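Local coordinates for protein alkyl hydroperoxide reductase E (Mycobacterium tuberculosis, PDB 5C04) that probably reduces hydrogen peroxide and organic hydroperoxides, and perhaps peroxynitrite, with electrons from mycoredoxin, protecting the cell against oxidative stress, at residues L3-T8 against R129-K134; T8-T13 against S102-V107; P39-G44 against P76-W81; Q47-Q52 against G137-Q142. The protein carries 1 engineered substitution. All coordinates share one frame; numbering follows the deposited sequence. Where two conformers were deposited one is given.

Overall arrangement
Contacts 1 and 2 lie about 10 Å apart between centres and share Thr8, so residues 3-13, near the start of the chain, are tied first to strand 128-134 and then to the end of helix 100-104. Leu3 joins them, with its backbone N near Tyr105 O and its side chain on Pro10. About 25 Å from contact 1, across the chain's centre, contact 3 packs the loop before helix 44-55 on helix 75-85. Contact 4 fixes helix 44-55 to the segment after strand 128-134; Trp81 NE1 and Gln47 OE1 link it to contact 3. Contacts 3 and 4 both approach the probable active-site Cys46, through Trp81 (about 4 Å between side chains) and Glu49 (about 5 Å).

Contact 1: residues L3-T8 against R129-K134; sequences LNVGAT and RFAEMK
The peptide group joining Arg129 to Phe130 carries both methyls of Val5 on one of its faces. CG2 stands almost squarely above the carbonyl, 3.9 Å from Arg129 O, while Val5 CG1 lies over the same peptide, 4.0 Å from Arg129 O and toward the CA side. With CG1 anti to the backbone N (chi1 176°), both branches lie over the strand backbone, with a lighter touch on the side chain of Ala131. The carbonyl of Leu3 meets its neighbour differently: its oxygen points roughly toward the methyl of Ala131, with Leu3 O 3.5 Å from Ala131 CB. That oxygen is covered here and finds no hydrogen-bonding partner in the model. The same methyl also meets Val5, whose CG2 is 4.4 Å from Ala131 CB.

Strand 128-134 belongs to the mixed sheet of the thioredoxin fold, where it runs antiparallel to strand 114-122. A classic beta bulge interrupts the pairing, Arg129 and Phe130 both facing Val121, and Val5 covers the backbone at this irregular step. Segment 3-8 is shaped by a type II turn from Asn4 to Ala7, closed by Ala7 N on Asn4 O at 3.1 Å; Gly6 takes the positive phi (108°) that such a turn needs. Gly6 and Ala7 make backbone bonds with Ile128. The ring of Phe130 is directed to the other side of the sheet, onto Leu144 and Ala148 of helix 143-150. Arg129 likewise turns from Val5, its NE paired with Asp123.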
loop_
_atom_site.group_PDB
_atom_site.type_symbol
_atom_site.label_atom_id
_atom_site.label_comp_id
_atom_site.label_asym_id
_atom_site.label_seq_id
_atom_site.Cartn_x
_atom_site.Cartn_y
_atom_site.Cartn_z
ATOM N N LEU A 3 -1.194 -23.590 3.564
ATOM C CA LEU A 3 -1.137 -24.486 4.718
ATOM C C LEU A 3 -2.439 -25.254 4.834
ATOM O O LEU A 3 -3.505 -24.728 4.542
ATOM C CB LEU A 3 -0.894 -23.702 6.002
ATOM C CG LEU A 3 0.466 -23.007 6.166
ATOM C CD1 LEU A 3 0.487 -22.282 7.497
ATOM C CD2 LEU A 3 1.653 -23.966 6.078
ATOM N N ASN A 4 -2.349 -26.513 5.263
ATOM C CA ASN A 4 -3.501 -27.392 5.295
ATOM C C ASN A 4 -4.078 -27.542 6.684
ATOM O O ASN A 4 -3.430 -27.239 7.689
ATOM C CB ASN A 4 -3.129 -28.764 4.720
ATOM C CG ASN A 4 -3.005 -28.738 3.209
ATOM O OD1 ASN A 4 -3.982 -28.473 2.500
ATOM N ND2 ASN A 4 -1.814 -28.989 2.707
ATOM N N VAL A 5 -5.310 -28.033 6.718
ATOM C CA VAL A 5 -5.967 -28.410 7.959
ATOM C C VAL A 5 -5.069 -29.393 8.714
ATOM O O VAL A 5 -4.539 -30.345 8.127
ATOM C CB VAL A 5 -7.351 -29.042 7.679
ATOM C CG1 VAL A 5 -8.004 -29.525 8.967
ATOM C CG2 VAL A 5 -8.258 -28.052 6.963
ATOM N N GLY A 6 -4.878 -29.137 10.004
ATOM C CA GLY A 6 -3.983 -29.927 10.818
ATOM C C GLY A 6 -2.712 -29.212 11.188
ATOM O O GLY A 6 -2.131 -29.468 12.241
ATOM N N ALA A 7 -2.270 -28.300 10.327
ATOM C CA ALA A 7 -1.036 -27.583 10.571
ATOM C C ALA A 7 -1.208 -26.589 11.709
ATOM O O ALA A 7 -2.309 -26.094 11.967
ATOM C CB ALA A 7 -0.584 -26.857 9.307
ATOM N N THR A 8 -0.103 -26.273 12.365
ATOM C CA THR A 8 -0.085 -25.219 13.357
ATOM C C THR A 8 -0.031 -23.897 12.601
ATOM O O THR A 8 0.813 -23.711 11.719
ATOM C CB THR A 8 1.119 -25.352 14.296
ATOM O OG1 THR A 8 1.022 -26.599 15.006
ATOM C CG2 THR A 8 1.168 -24.204 15.305
ATOM N N ARG A 129 -8.129 -25.391 11.227
ATOM C CA ARG A 129 -9.269 -26.310 11.119
ATOM C C ARG A 129 -10.079 -26.119 9.843
ATOM O O ARG A 129 -10.946 -26.946 9.517
ATOM C CB ARG A 129 -10.168 -26.143 12.346
ATOM C CG ARG A 129 -9.482 -26.495 13.663
ATOM C CD ARG A 129 -9.071 -27.962 13.740
ATOM N NE ARG A 129 -8.330 -28.268 14.969
ATOM C CZ ARG A 129 -7.737 -29.436 15.221
ATOM N NH1 ARG A 129 -7.801 -30.429 14.335
ATOM N NH2 ARG A 129 -7.081 -29.621 16.368
ATOM N N PHE A 130 -9.823 -25.008 9.138
ATOM C CA PHE A 130 -10.430 -24.723 7.861
ATOM C C PHE A 130 -9.368 -23.968 7.062
ATOM O O PHE A 130 -8.640 -23.143 7.636
ATOM C CB PHE A 130 -11.682 -23.848 8.041
ATOM C CG PHE A 130 -12.262 -23.352 6.756
ATOM C CD1 PHE A 130 -13.096 -24.138 5.978
ATOM C CD2 PHE A 130 -11.956 -22.075 6.291
ATOM C CE1 PHE A 130 -13.634 -23.663 4.786
ATOM C CE2 PHE A 130 -12.466 -21.619 5.107
ATOM C CZ PHE A 130 -13.279 -22.393 4.328
ATOM N N ALA A 131 -9.292 -24.260 5.765
ATOM C CA ALA A 131 -8.294 -23.627 4.890
ATOM C C ALA A 131 -8.764 -23.594 3.458
ATOM O O ALA A 131 -9.148 -24.621 2.896
ATOM C CB ALA A 131 -6.953 -24.344 4.993
ATOM N N GLU A 132 -8.731 -22.408 2.841
ATOM C CA GLU A 132 -9.028 -22.313 1.428
ATOM C C GLU A 132 -8.172 -21.219 0.820
ATOM O O GLU A 132 -7.675 -20.330 1.545
ATOM C CB GLU A 132 -10.493 -21.989 1.186
ATOM C CG GLU A 132 -10.871 -20.566 1.586
ATOM C CD GLU A 132 -12.318 -20.188 1.403
ATOM O OE1 GLU A 132 -13.108 -20.969 0.798
ATOM O OE2 GLU A 132 -12.681 -19.073 1.877
ATOM N N MET A 133 -8.025 -21.273 -0.498
ATOM C CA MET A 133 -7.402 -20.165 -1.231
ATOM C C MET A 133 -7.985 -20.025 -2.610
ATOM O O MET A 133 -7.843 -20.922 -3.447
ATOM C CB MET A 133 -5.888 -20.336 -1.349
ATOM C CG MET A 133 -5.174 -19.059 -1.784
ATOM S SD MET A 133 -3.476 -19.296 -2.351
ATOM C CE MET A 133 -3.708 -20.102 -3.931
ATOM N N LYS A 134 -8.661 -18.903 -2.841
ATOM C CA LYS A 134 -9.175 -18.548 -4.148
ATOM C C LYS A 134 -8.293 -17.488 -4.812
ATOM O O LYS A 134 -7.516 -16.794 -4.145
ATOM C CB LYS A 134 -10.632 -18.081 -4.034
ATOM C CG LYS A 134 -11.550 -19.104 -3.365
ATOM C CD LYS A 134 -11.546 -20.425 -4.107
ATOM C CE LYS A 134 -12.708 -21.309 -3.678
ATOM N NZ LYS A 134 -12.621 -21.602 -2.222
#

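Contact 2: residues T8-T13 against S102-V107; sequences TAPDFT and SQAYGV
Tyr105 reaches out from the end of helix 100-104 and takes Pro10 CD over one face of its ring. The two side chains meet at a slant: Pro10 CD stands 3.9 Å from the centroid of the Tyr105 ring and only 20° from its normal, a CH-pi contact over the face, displaced toward the phenol end. Past the ring, the hydroxyl turns back to the same residue and donates a short hydrogen bond, Tyr105 OH to Pro10 O, 2.7 Å. The donor oxygen stands at a C=O...O angle of 140°, tilted somewhat out of the carbonyl plane, so the proline is held both by its ring and by its carbonyl.

Phe12 runs at about a right angle to Tyr105. Its ring presents an edge to the hydroxyl, Phe12 CE2 lying 3.9 Å from Tyr105 OH. This follows from a chi1 of 61°, which places Phe12 CG between the backbone N and the carbonyl carbon and sends the ring inward, onto Leu35 of strand 32-37. Ala9 closes in on the hydroxyl as well, with its CB 3.5 Å from Tyr105 OH. At the outer side Pro10 CB meets Ala104 CB at 4.1 Å, carrying the contact onto the last helical residues. Phe37 and Phe120, whose rings meet that of Tyr105, join it to the sheet.

Directly after the tyrosine the chain leaves the helix at Gly106, whose positive phi goes with two bonds into the last turn, Gly106 N to Gln103 O and Val107 N to Ser102 O (2.9 Å): the helix ends in a Schellman motif.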
loop_
_atom_site.group_PDB
_atom_site.type_symbol
_atom_site.label_atom_id
_atom_site.label_comp_id
_atom_site.label_asym_id
_atom_site.label_seq_id
_atom_site.Cartn_x
_atom_site.Cartn_y
_atom_site.Cartn_z
ATOM N N THR A 8 -0.103 -26.273 12.365
ATOM C CA THR A 8 -0.085 -25.219 13.357
ATOM C C THR A 8 -0.031 -23.897 12.601
ATOM O O THR A 8 0.813 -23.711 11.719
ATOM C CB THR A 8 1.119 -25.352 14.296
ATOM O OG1 THR A 8 1.022 -26.599 15.006
ATOM C CG2 THR A 8 1.168 -24.204 15.305
ATOM N N ALA A 9 -0.947 -22.998 12.936
ATOM C CA ALA A 9 -0.985 -21.657 12.318
ATOM C C ALA A 9 0.272 -20.855 12.674
ATOM O O ALA A 9 0.550 -20.670 13.857
ATOM C CB ALA A 9 -2.203 -20.915 12.818
ATOM N N PRO A 10 1.020 -20.339 11.658
ATOM C CA PRO A 10 2.199 -19.535 11.977
ATOM C C PRO A 10 1.838 -18.329 12.820
ATOM O O PRO A 10 0.846 -17.660 12.524
ATOM C CB PRO A 10 2.715 -19.120 10.597
ATOM C CG PRO A 10 2.346 -20.270 9.727
ATOM C CD PRO A 10 1.017 -20.748 10.242
ATOM N N ASP A 11 2.633 -18.019 13.844
ATOM C CA ASP A 11 2.352 -16.821 14.632
ATOM C C ASP A 11 2.703 -15.584 13.816
ATOM O O ASP A 11 3.525 -15.616 12.890
ATOM C CB ASP A 11 3.146 -16.747 15.946
ATOM C CG ASP A 11 2.438 -15.876 17.026
ATOM O OD1 ASP A 11 1.297 -15.378 16.810
ATOM O OD2 ASP A 11 3.027 -15.729 18.129
ATOM N N PHE A 12 2.045 -14.502 14.178
ATOM C CA PHE A 12 2.360 -13.219 13.596
ATOM C C PHE A 12 2.021 -12.107 14.552
ATOM O O PHE A 12 1.167 -12.264 15.416
ATOM C CB PHE A 12 1.632 -13.007 12.248
ATOM C CG PHE A 12 0.108 -13.035 12.330
ATOM C CD1 PHE A 12 -0.606 -11.967 12.859
ATOM C CD2 PHE A 12 -0.608 -14.131 11.855
ATOM C CE1 PHE A 12 -1.996 -11.992 12.927
ATOM C CE2 PHE A 12 -1.995 -14.159 11.912
ATOM C CZ PHE A 12 -2.694 -13.089 12.441
ATOM N N THR A 13 2.697 -10.973 14.350
ATOM C CA THR A 13 2.354 -9.733 15.020
ATOM C C THR A 13 2.305 -8.638 13.962
ATOM O O THR A 13 3.338 -8.338 13.338
ATOM C CB THR A 13 3.396 -9.349 16.087
ATOM O OG1 THR A 13 3.624 -10.462 16.976
ATOM C CG2 THR A 13 2.924 -8.135 16.890
ATOM N N SER A 102 1.443 -13.504 4.635
ATOM C CA SER A 102 0.788 -14.176 3.519
ATOM C C SER A 102 1.637 -15.344 2.970
ATOM O O SER A 102 1.124 -16.445 2.706
ATOM C CB SER A 102 0.459 -13.149 2.425
ATOM O OG SER A 102 -0.377 -12.117 2.927
ATOM N N GLN A 103 2.943 -15.114 2.839
ATOM C CA GLN A 103 3.872 -16.159 2.415
ATOM C C GLN A 103 3.947 -17.309 3.415
ATOM O O GLN A 103 3.981 -18.458 3.000
ATOM C CB GLN A 103 5.278 -15.587 2.216
ATOM C CG GLN A 103 5.410 -14.697 1.004
ATOM C CD GLN A 103 6.806 -14.119 0.908
ATOM O OE1 GLN A 103 7.390 -13.712 1.914
ATOM N NE2 GLN A 103 7.358 -14.101 -0.294
ATOM N N ALA A 104 3.996 -16.990 4.708
ATOM C CA ALA A 104 4.023 -18.033 5.768
ATOM C C ALA A 104 2.817 -18.929 5.718
ATOM O O ALA A 104 2.902 -20.111 6.116
ATOM C CB ALA A 104 4.108 -17.393 7.149
ATOM N N TYR A 105 1.663 -18.386 5.318
ATOM C CA TYR A 105 0.440 -19.168 5.201
ATOM C C TYR A 105 0.279 -19.813 3.826
ATOM O O TYR A 105 -0.674 -20.576 3.622
ATOM C CB TYR A 105 -0.807 -18.317 5.579
ATOM C CG TYR A 105 -1.012 -18.193 7.075
ATOM C CD1 TYR A 105 -0.237 -17.333 7.860
ATOM C CD2 TYR A 105 -1.972 -18.983 7.729
ATOM C CE1 TYR A 105 -0.404 -17.248 9.243
ATOM C CE2 TYR A 105 -2.172 -18.883 9.098
ATOM C CZ TYR A 105 -1.363 -18.042 9.858
ATOM O OH TYR A 105 -1.514 -17.925 11.221
ATOM N N GLY A 106 1.193 -19.519 2.902
ATOM C CA GLY A 106 1.185 -20.092 1.565
ATOM C C GLY A 106 0.160 -19.498 0.630
ATOM O O GLY A 106 -0.236 -20.118 -0.346
ATOM N N VAL A 107 -0.258 -18.260 0.895
ATOM C CA VAL A 107 -1.312 -17.650 0.085
ATOM C C VAL A 107 -0.895 -16.332 -0.561
ATOM O O VAL A 107 -1.758 -15.536 -0.923
ATOM C CB VAL A 107 -2.610 -17.454 0.904
ATOM C CG1 VAL A 107 -3.150 -18.799 1.364
ATOM C CG2 VAL A 107 -2.378 -16.538 2.089
#

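Contact 3: residues P39-G44 against P76-W81; sequences PLAFTG and PTHKIW
Ala41 and the backbone of Phe42 press onto one face of the Trp81 indole, and here the packing is closest. Ala41 CA lies 3.6 Å from the centroid of the six-membered ring of Trp81, 8° from its normal, a CH-pi contact almost on the axis. Ala41 CB comes down beside it, 3.4 Å from Trp81 CE3, and Phe42 N sits over the same face, 3.5 Å from Trp81 CE2. The Phe42 side chain then runs past the tryptophan in the opposite direction, with Phe42 CD1 3.5 Å from Trp81 CD1 and the two ring planes inclined at 52°. A chi1 of -166° swings the Trp81 indole out over the loop.

That loop holds the PxxxTxxC signature of peroxiredoxins: Pro39, Thr43 and the probable active-site Cys46, whose side chain is about 4 Å from that of Trp81. A type II turn from Leu40 to Thr43 shapes it, with Phe42 at positive phi, and Thr43 OG1 donates to Leu40 O over 2.8 Å. Gln47 receives the indole NE1.

Contact is sparser on the His78 side, where Ala41 CB only meets the imidazole edge at CD2 and a water bridges the rest: it accepts from Ala41 N at 3.0 Å and also bonds to His78 NE2, in the plane of the imidazole. Thr77 CG2 touches both Ala41 CB and Phe42 CE2, and in the conformer given Ile80 CG2 lies at the edge of the Phe42 ring. Beyond them lies the second subunit, whose Ile80 packs on Phe42 and whose Thr77 meets Thr77.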
loop_
_atom_site.group_PDB
_atom_site.type_symbol
_atom_site.label_atom_id
_atom_site.label_comp_id
_atom_site.label_asym_id
_atom_site.label_seq_id
_atom_site.Cartn_x
_atom_site.Cartn_y
_atom_site.Cartn_z
ATOM N N PRO A 39 -6.546 -9.344 -1.416
ATOM C CA PRO A 39 -5.653 -8.531 -2.228
ATOM C C PRO A 39 -5.415 -7.060 -1.838
ATOM O O PRO A 39 -4.283 -6.700 -1.493
ATOM C CB PRO A 39 -6.286 -8.637 -3.620
ATOM C CG PRO A 39 -6.840 -10.002 -3.657
ATOM C CD PRO A 39 -7.318 -10.283 -2.243
ATOM N N LEU A 40 -6.428 -6.199 -1.911
ATOM C CA LEU A 40 -6.174 -4.770 -1.839
ATOM C C LEU A 40 -7.374 -3.960 -1.403
ATOM O O LEU A 40 -8.472 -4.081 -1.969
ATOM C CB LEU A 40 -5.752 -4.218 -3.203
ATOM C CG LEU A 40 -4.334 -4.513 -3.740
ATOM C CD1 LEU A 40 -4.194 -3.956 -5.160
ATOM C CD2 LEU A 40 -3.274 -3.962 -2.801
ATOM N N ALA A 41 -7.138 -3.059 -0.433
ATOM C CA ALA A 41 -8.105 -2.022 -0.129
ATOM C C ALA A 41 -8.546 -1.270 -1.374
ATOM O O ALA A 41 -7.752 -1.056 -2.288
ATOM C CB ALA A 41 -7.529 -1.037 0.867
ATOM N N PHE A 42 -9.814 -0.865 -1.380
ATOM C CA PHE A 42 -10.369 0.030 -2.408
ATOM C C PHE A 42 -10.386 -0.639 -3.766
ATOM O O PHE A 42 -10.227 0.054 -4.818
ATOM C CB PHE A 42 -9.600 1.339 -2.567
ATOM C CG PHE A 42 -9.409 2.121 -1.317
ATOM C CD1 PHE A 42 -10.458 2.787 -0.712
ATOM C CD2 PHE A 42 -8.123 2.271 -0.793
ATOM C CE1 PHE A 42 -10.234 3.567 0.434
ATOM C CE2 PHE A 42 -7.917 3.033 0.345
ATOM C CZ PHE A 42 -8.965 3.644 0.946
ATOM N N THR A 43 -10.523 -1.956 -3.783
ATOM C CA THR A 43 -10.835 -2.684 -5.000
ATOM C C THR A 43 -12.191 -3.383 -4.881
ATOM O O THR A 43 -12.684 -3.665 -3.787
ATOM C CB THR A 43 -9.721 -3.678 -5.410
ATOM O OG1 THR A 43 -9.597 -4.695 -4.428
ATOM C CG2 THR A 43 -8.413 -2.981 -5.636
ATOM N N GLY A 44 -12.802 -3.686 -6.019
ATOM C CA GLY A 44 -14.224 -4.069 -6.048
ATOM C C GLY A 44 -14.566 -5.338 -5.336
ATOM O O GLY A 44 -15.505 -5.377 -4.537
ATOM N N PRO A 76 -2.374 3.466 7.358
ATOM C CA PRO A 76 -3.173 4.639 6.927
ATOM C C PRO A 76 -4.169 4.313 5.808
ATOM O O PRO A 76 -5.245 4.896 5.764
ATOM C CB PRO A 76 -2.103 5.640 6.447
ATOM C CG PRO A 76 -0.890 5.271 7.226
ATOM C CD PRO A 76 -0.927 3.758 7.340
ATOM N N THR A 77 -3.782 3.431 4.876
ATOM C CA THR A 77 -4.723 2.982 3.863
ATOM C C THR A 77 -5.934 2.316 4.488
ATOM O O THR A 77 -7.084 2.588 4.127
ATOM C CB THR A 77 -4.027 2.021 2.887
ATOM O OG1 THR A 77 -3.046 2.772 2.148
ATOM C CG2 THR A 77 -4.990 1.376 1.911
ATOM N N HIS A 78 -5.643 1.392 5.403
ATOM C CA HIS A 78 -6.703 0.631 6.050
ATOM C C HIS A 78 -7.562 1.476 6.963
ATOM O O HIS A 78 -8.767 1.238 7.043
ATOM C CB HIS A 78 -6.109 -0.558 6.772
ATOM C CG HIS A 78 -5.549 -1.587 5.837
ATOM N ND1 HIS A 78 -4.674 -2.558 6.241
ATOM C CD2 HIS A 78 -5.718 -1.765 4.501
ATOM C CE1 HIS A 78 -4.345 -3.318 5.208
ATOM N NE2 HIS A 78 -4.957 -2.852 4.136
ATOM N N LYS A 79 -6.978 2.499 7.586
ATOM C CA LYS A 79 -7.766 3.411 8.408
ATOM C C LYS A 79 -8.815 4.170 7.603
ATOM O O LYS A 79 -10.005 4.221 7.987
ATOM C CB LYS A 79 -6.869 4.389 9.172
ATOM C CG LYS A 79 -7.629 5.349 10.093
ATOM C CD LYS A 79 -8.493 4.614 11.108
ATOM C CE LYS A 79 -9.030 5.543 12.182
ATOM N NZ LYS A 79 -9.960 4.821 13.096
ATOM N N ILE A 80 -8.420 4.769 6.484
ATOM C CA ILE A 80 -9.363 5.483 5.630
ATOM C C ILE A 80 -10.425 4.524 5.059
ATOM O O ILE A 80 -11.620 4.804 5.005
ATOM C CB ILE A 80 -8.627 6.231 4.490
ATOM C CG1 ILE A 80 -7.718 7.333 5.057
ATOM C CG2 ILE A 80 -9.624 6.771 3.478
ATOM C CD1 ILE A 80 -8.421 8.420 5.839
ATOM N N TRP A 81 -9.981 3.360 4.589
ATOM C CA TRP A 81 -10.893 2.394 3.994
ATOM C C TRP A 81 -11.925 1.946 5.038
ATOM O O TRP A 81 -13.127 1.895 4.756
ATOM C CB TRP A 81 -10.118 1.198 3.456
ATOM C CG TRP A 81 -10.917 0.311 2.539
ATOM C CD1 TRP A 81 -11.892 0.683 1.660
ATOM C CD2 TRP A 81 -10.795 -1.113 2.413
ATOM N NE1 TRP A 81 -12.374 -0.411 0.981
ATOM C CE2 TRP A 81 -11.715 -1.530 1.424
ATOM C CE3 TRP A 81 -9.984 -2.055 3.019
ATOM C CZ2 TRP A 81 -11.846 -2.860 1.044
ATOM C CZ3 TRP A 81 -10.119 -3.391 2.648
ATOM C CH2 TRP A 81 -11.046 -3.778 1.670
HETATM O O HOH W 1 -4.771 -3.403 1.324
#

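Contact 4: residues Q47-Q52 against G137-Q142; sequences QGELDQ and GEVRDQ
Helix 44-55 and the irregular segment 137-142 come closest where Glu49 CA is 7.4 Å from Val139 CA, and the Glu49 side chain spans that gap. In this thioredoxin fold the helix also carries the probable active-site Cys46, whose side chain is about 5 Å from that of Glu49, while the segment leads from strand 128-134 into helix 143-150.

Arg140 grips the carboxylate side-on with two nitrogens. NH2 reaches Glu49 OE1 at 2.8 Å in a nearly straight bond (173°), and NE reaches Glu49 OE2 at 3.0 Å. Both acceptors lie close to the guanidinium plane, though the carboxylate is turned 36° against it. The bend at Arg140 chi3 (-82°) brings NE to the same OE2 that the backbone N of Arg140 already holds, from the opposite face of the carboxylate. Glu49 OE1 is shared with Arg117, and Arg140 NH2 also bonds to Phe37 O.

Gln142 extends to the helix backbone, its NE2 donating to Glu49 O at 3.0 Å. One water ties the parts together, donating to Glu49 OE2 and Arg140 O and accepting from Gln142 NE2 at 3.1 Å.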
loop_
_atom_site.group_PDB
_atom_site.type_symbol
_atom_site.label_atom_id
_atom_site.label_comp_id
_atom_site.label_asym_id
_atom_site.label_seq_id
_atom_site.Cartn_x
_atom_site.Cartn_y
_atom_site.Cartn_z
ATOM N N GLN A 47 -13.885 -5.123 -1.581
ATOM C CA GLN A 47 -14.947 -4.316 -0.975
ATOM C C GLN A 47 -16.196 -5.165 -0.752
ATOM O O GLN A 47 -16.790 -5.133 0.338
ATOM C CB GLN A 47 -15.289 -3.097 -1.851
ATOM C CG GLN A 47 -16.263 -2.146 -1.135
ATOM C CD GLN A 47 -15.544 -1.236 -0.188
ATOM O OE1 GLN A 47 -14.623 -0.516 -0.589
ATOM N NE2 GLN A 47 -15.900 -1.288 1.096
ATOM N N GLY A 48 -16.583 -5.938 -1.731
ATOM C CA GLY A 48 -17.766 -6.769 -1.599
ATOM C C GLY A 48 -17.607 -7.771 -0.484
ATOM O O GLY A 48 -18.554 -8.027 0.278
ATOM N N GLU A 49 -16.450 -8.425 -0.429
ATOM C CA GLU A 49 -16.227 -9.457 0.591
ATOM C C GLU A 49 -16.220 -8.863 1.984
ATOM O O GLU A 49 -16.871 -9.404 2.885
ATOM C CB GLU A 49 -14.934 -10.231 0.343
ATOM C CG GLU A 49 -14.883 -10.970 -0.986
ATOM C CD GLU A 49 -13.807 -12.035 -0.982
ATOM O OE1 GLU A 49 -12.625 -11.638 -0.903
ATOM O OE2 GLU A 49 -14.131 -13.269 -0.992
ATOM N N LEU A 50 -15.507 -7.776 2.200
ATOM C CA LEU A 50 -15.481 -7.181 3.542
ATOM C C LEU A 50 -16.793 -6.482 3.892
ATOM O O LEU A 50 -17.150 -6.440 5.054
ATOM C CB LEU A 50 -14.253 -6.295 3.747
ATOM C CG LEU A 50 -12.912 -7.039 3.830
ATOM C CD1 LEU A 50 -11.857 -6.082 4.399
ATOM C CD2 LEU A 50 -12.951 -8.345 4.573
ATOM N N ASP A 51 -17.512 -5.941 2.914
ATOM C CA ASP A 51 -18.846 -5.384 3.187
ATOM C C ASP A 51 -19.775 -6.476 3.650
ATOM O O ASP A 51 -20.569 -6.238 4.585
ATOM C CB ASP A 51 -19.415 -4.648 1.959
ATOM C CG ASP A 51 -18.754 -3.299 1.705
ATOM O OD1 ASP A 51 -17.858 -2.838 2.476
ATOM O OD2 ASP A 51 -19.169 -2.622 0.724
ATOM N N GLN A 52 -19.723 -7.657 3.043
ATOM C CA GLN A 52 -20.567 -8.789 3.484
ATOM C C GLN A 52 -20.169 -9.165 4.919
ATOM O O GLN A 52 -21.035 -9.406 5.771
ATOM C CB GLN A 52 -20.465 -9.972 2.491
ATOM C CG GLN A 52 -20.885 -11.369 2.980
ATOM C CD GLN A 52 -22.346 -11.732 2.780
ATOM O OE1 GLN A 52 -23.085 -11.074 2.061
ATOM N NE2 GLN A 52 -22.775 -12.772 3.470
ATOM N N GLY A 137 -9.431 -12.937 -8.771
ATOM C CA GLY A 137 -10.641 -12.732 -9.561
ATOM C C GLY A 137 -11.860 -13.505 -9.130
ATOM O O GLY A 137 -12.912 -13.347 -9.751
ATOM N N GLU A 138 -11.740 -14.323 -8.081
ATOM C CA GLU A 138 -12.804 -15.142 -7.561
ATOM C C GLU A 138 -13.401 -14.499 -6.308
ATOM O O GLU A 138 -12.812 -13.566 -5.747
ATOM C CB GLU A 138 -12.278 -16.531 -7.213
ATOM C CG GLU A 138 -11.871 -17.355 -8.430
ATOM C CD GLU A 138 -11.440 -18.747 -8.029
ATOM O OE1 GLU A 138 -10.287 -18.896 -7.561
ATOM O OE2 GLU A 138 -12.261 -19.689 -8.189
ATOM N N VAL A 139 -14.567 -14.980 -5.904
ATOM C CA VAL A 139 -15.291 -14.542 -4.710
ATOM C C VAL A 139 -15.548 -15.733 -3.818
ATOM O O VAL A 139 -16.063 -16.751 -4.289
ATOM C CB VAL A 139 -16.665 -13.909 -5.058
ATOM C CG1 VAL A 139 -17.360 -13.379 -3.802
ATOM C CG2 VAL A 139 -16.460 -12.821 -6.070
ATOM N N ARG A 140 -15.254 -15.614 -2.520
ATOM C CA ARG A 140 -15.431 -16.720 -1.591
ATOM C C ARG A 140 -16.883 -16.859 -1.148
ATOM O O ARG A 140 -17.655 -15.893 -1.200
ATOM C CB ARG A 140 -14.502 -16.549 -0.390
ATOM C CG ARG A 140 -13.049 -16.699 -0.770
ATOM C CD ARG A 140 -12.140 -16.276 0.364
ATOM N NE ARG A 140 -11.977 -14.837 0.372
ATOM C CZ ARG A 140 -10.974 -14.218 0.992
ATOM N NH1 ARG A 140 -10.135 -14.905 1.764
ATOM N NH2 ARG A 140 -10.844 -12.913 0.852
ATOM N N ASP A 141 -17.235 -18.076 -0.724
ATOM C CA ASP A 141 -18.538 -18.398 -0.168
ATOM C C ASP A 141 -18.435 -18.364 1.358
ATOM O O ASP A 141 -17.886 -19.269 1.982
ATOM C CB ASP A 141 -18.939 -19.794 -0.660
ATOM C CG ASP A 141 -20.305 -20.220 -0.185
ATOM O OD1 ASP A 141 -20.939 -19.496 0.602
ATOM O OD2 ASP A 141 -20.728 -21.315 -0.626
ATOM N N GLN A 142 -18.928 -17.276 1.945
ATOM C CA GLN A 142 -18.793 -17.053 3.372
ATOM C C GLN A 142 -19.627 -18.016 4.259
ATOM O O GLN A 142 -19.371 -18.148 5.436
ATOM C CB GLN A 142 -19.034 -15.580 3.718
ATOM C CG GLN A 142 -18.078 -14.653 2.969
ATOM C CD GLN A 142 -18.082 -13.206 3.445
ATOM O OE1 GLN A 142 -18.654 -12.882 4.477
ATOM N NE2 GLN A 142 -17.444 -12.331 2.680
HETATM O O HOH W 2 -16.807 -13.419 -0.176
HETATM O O HOH W 3 -20.982 -13.178 5.838
#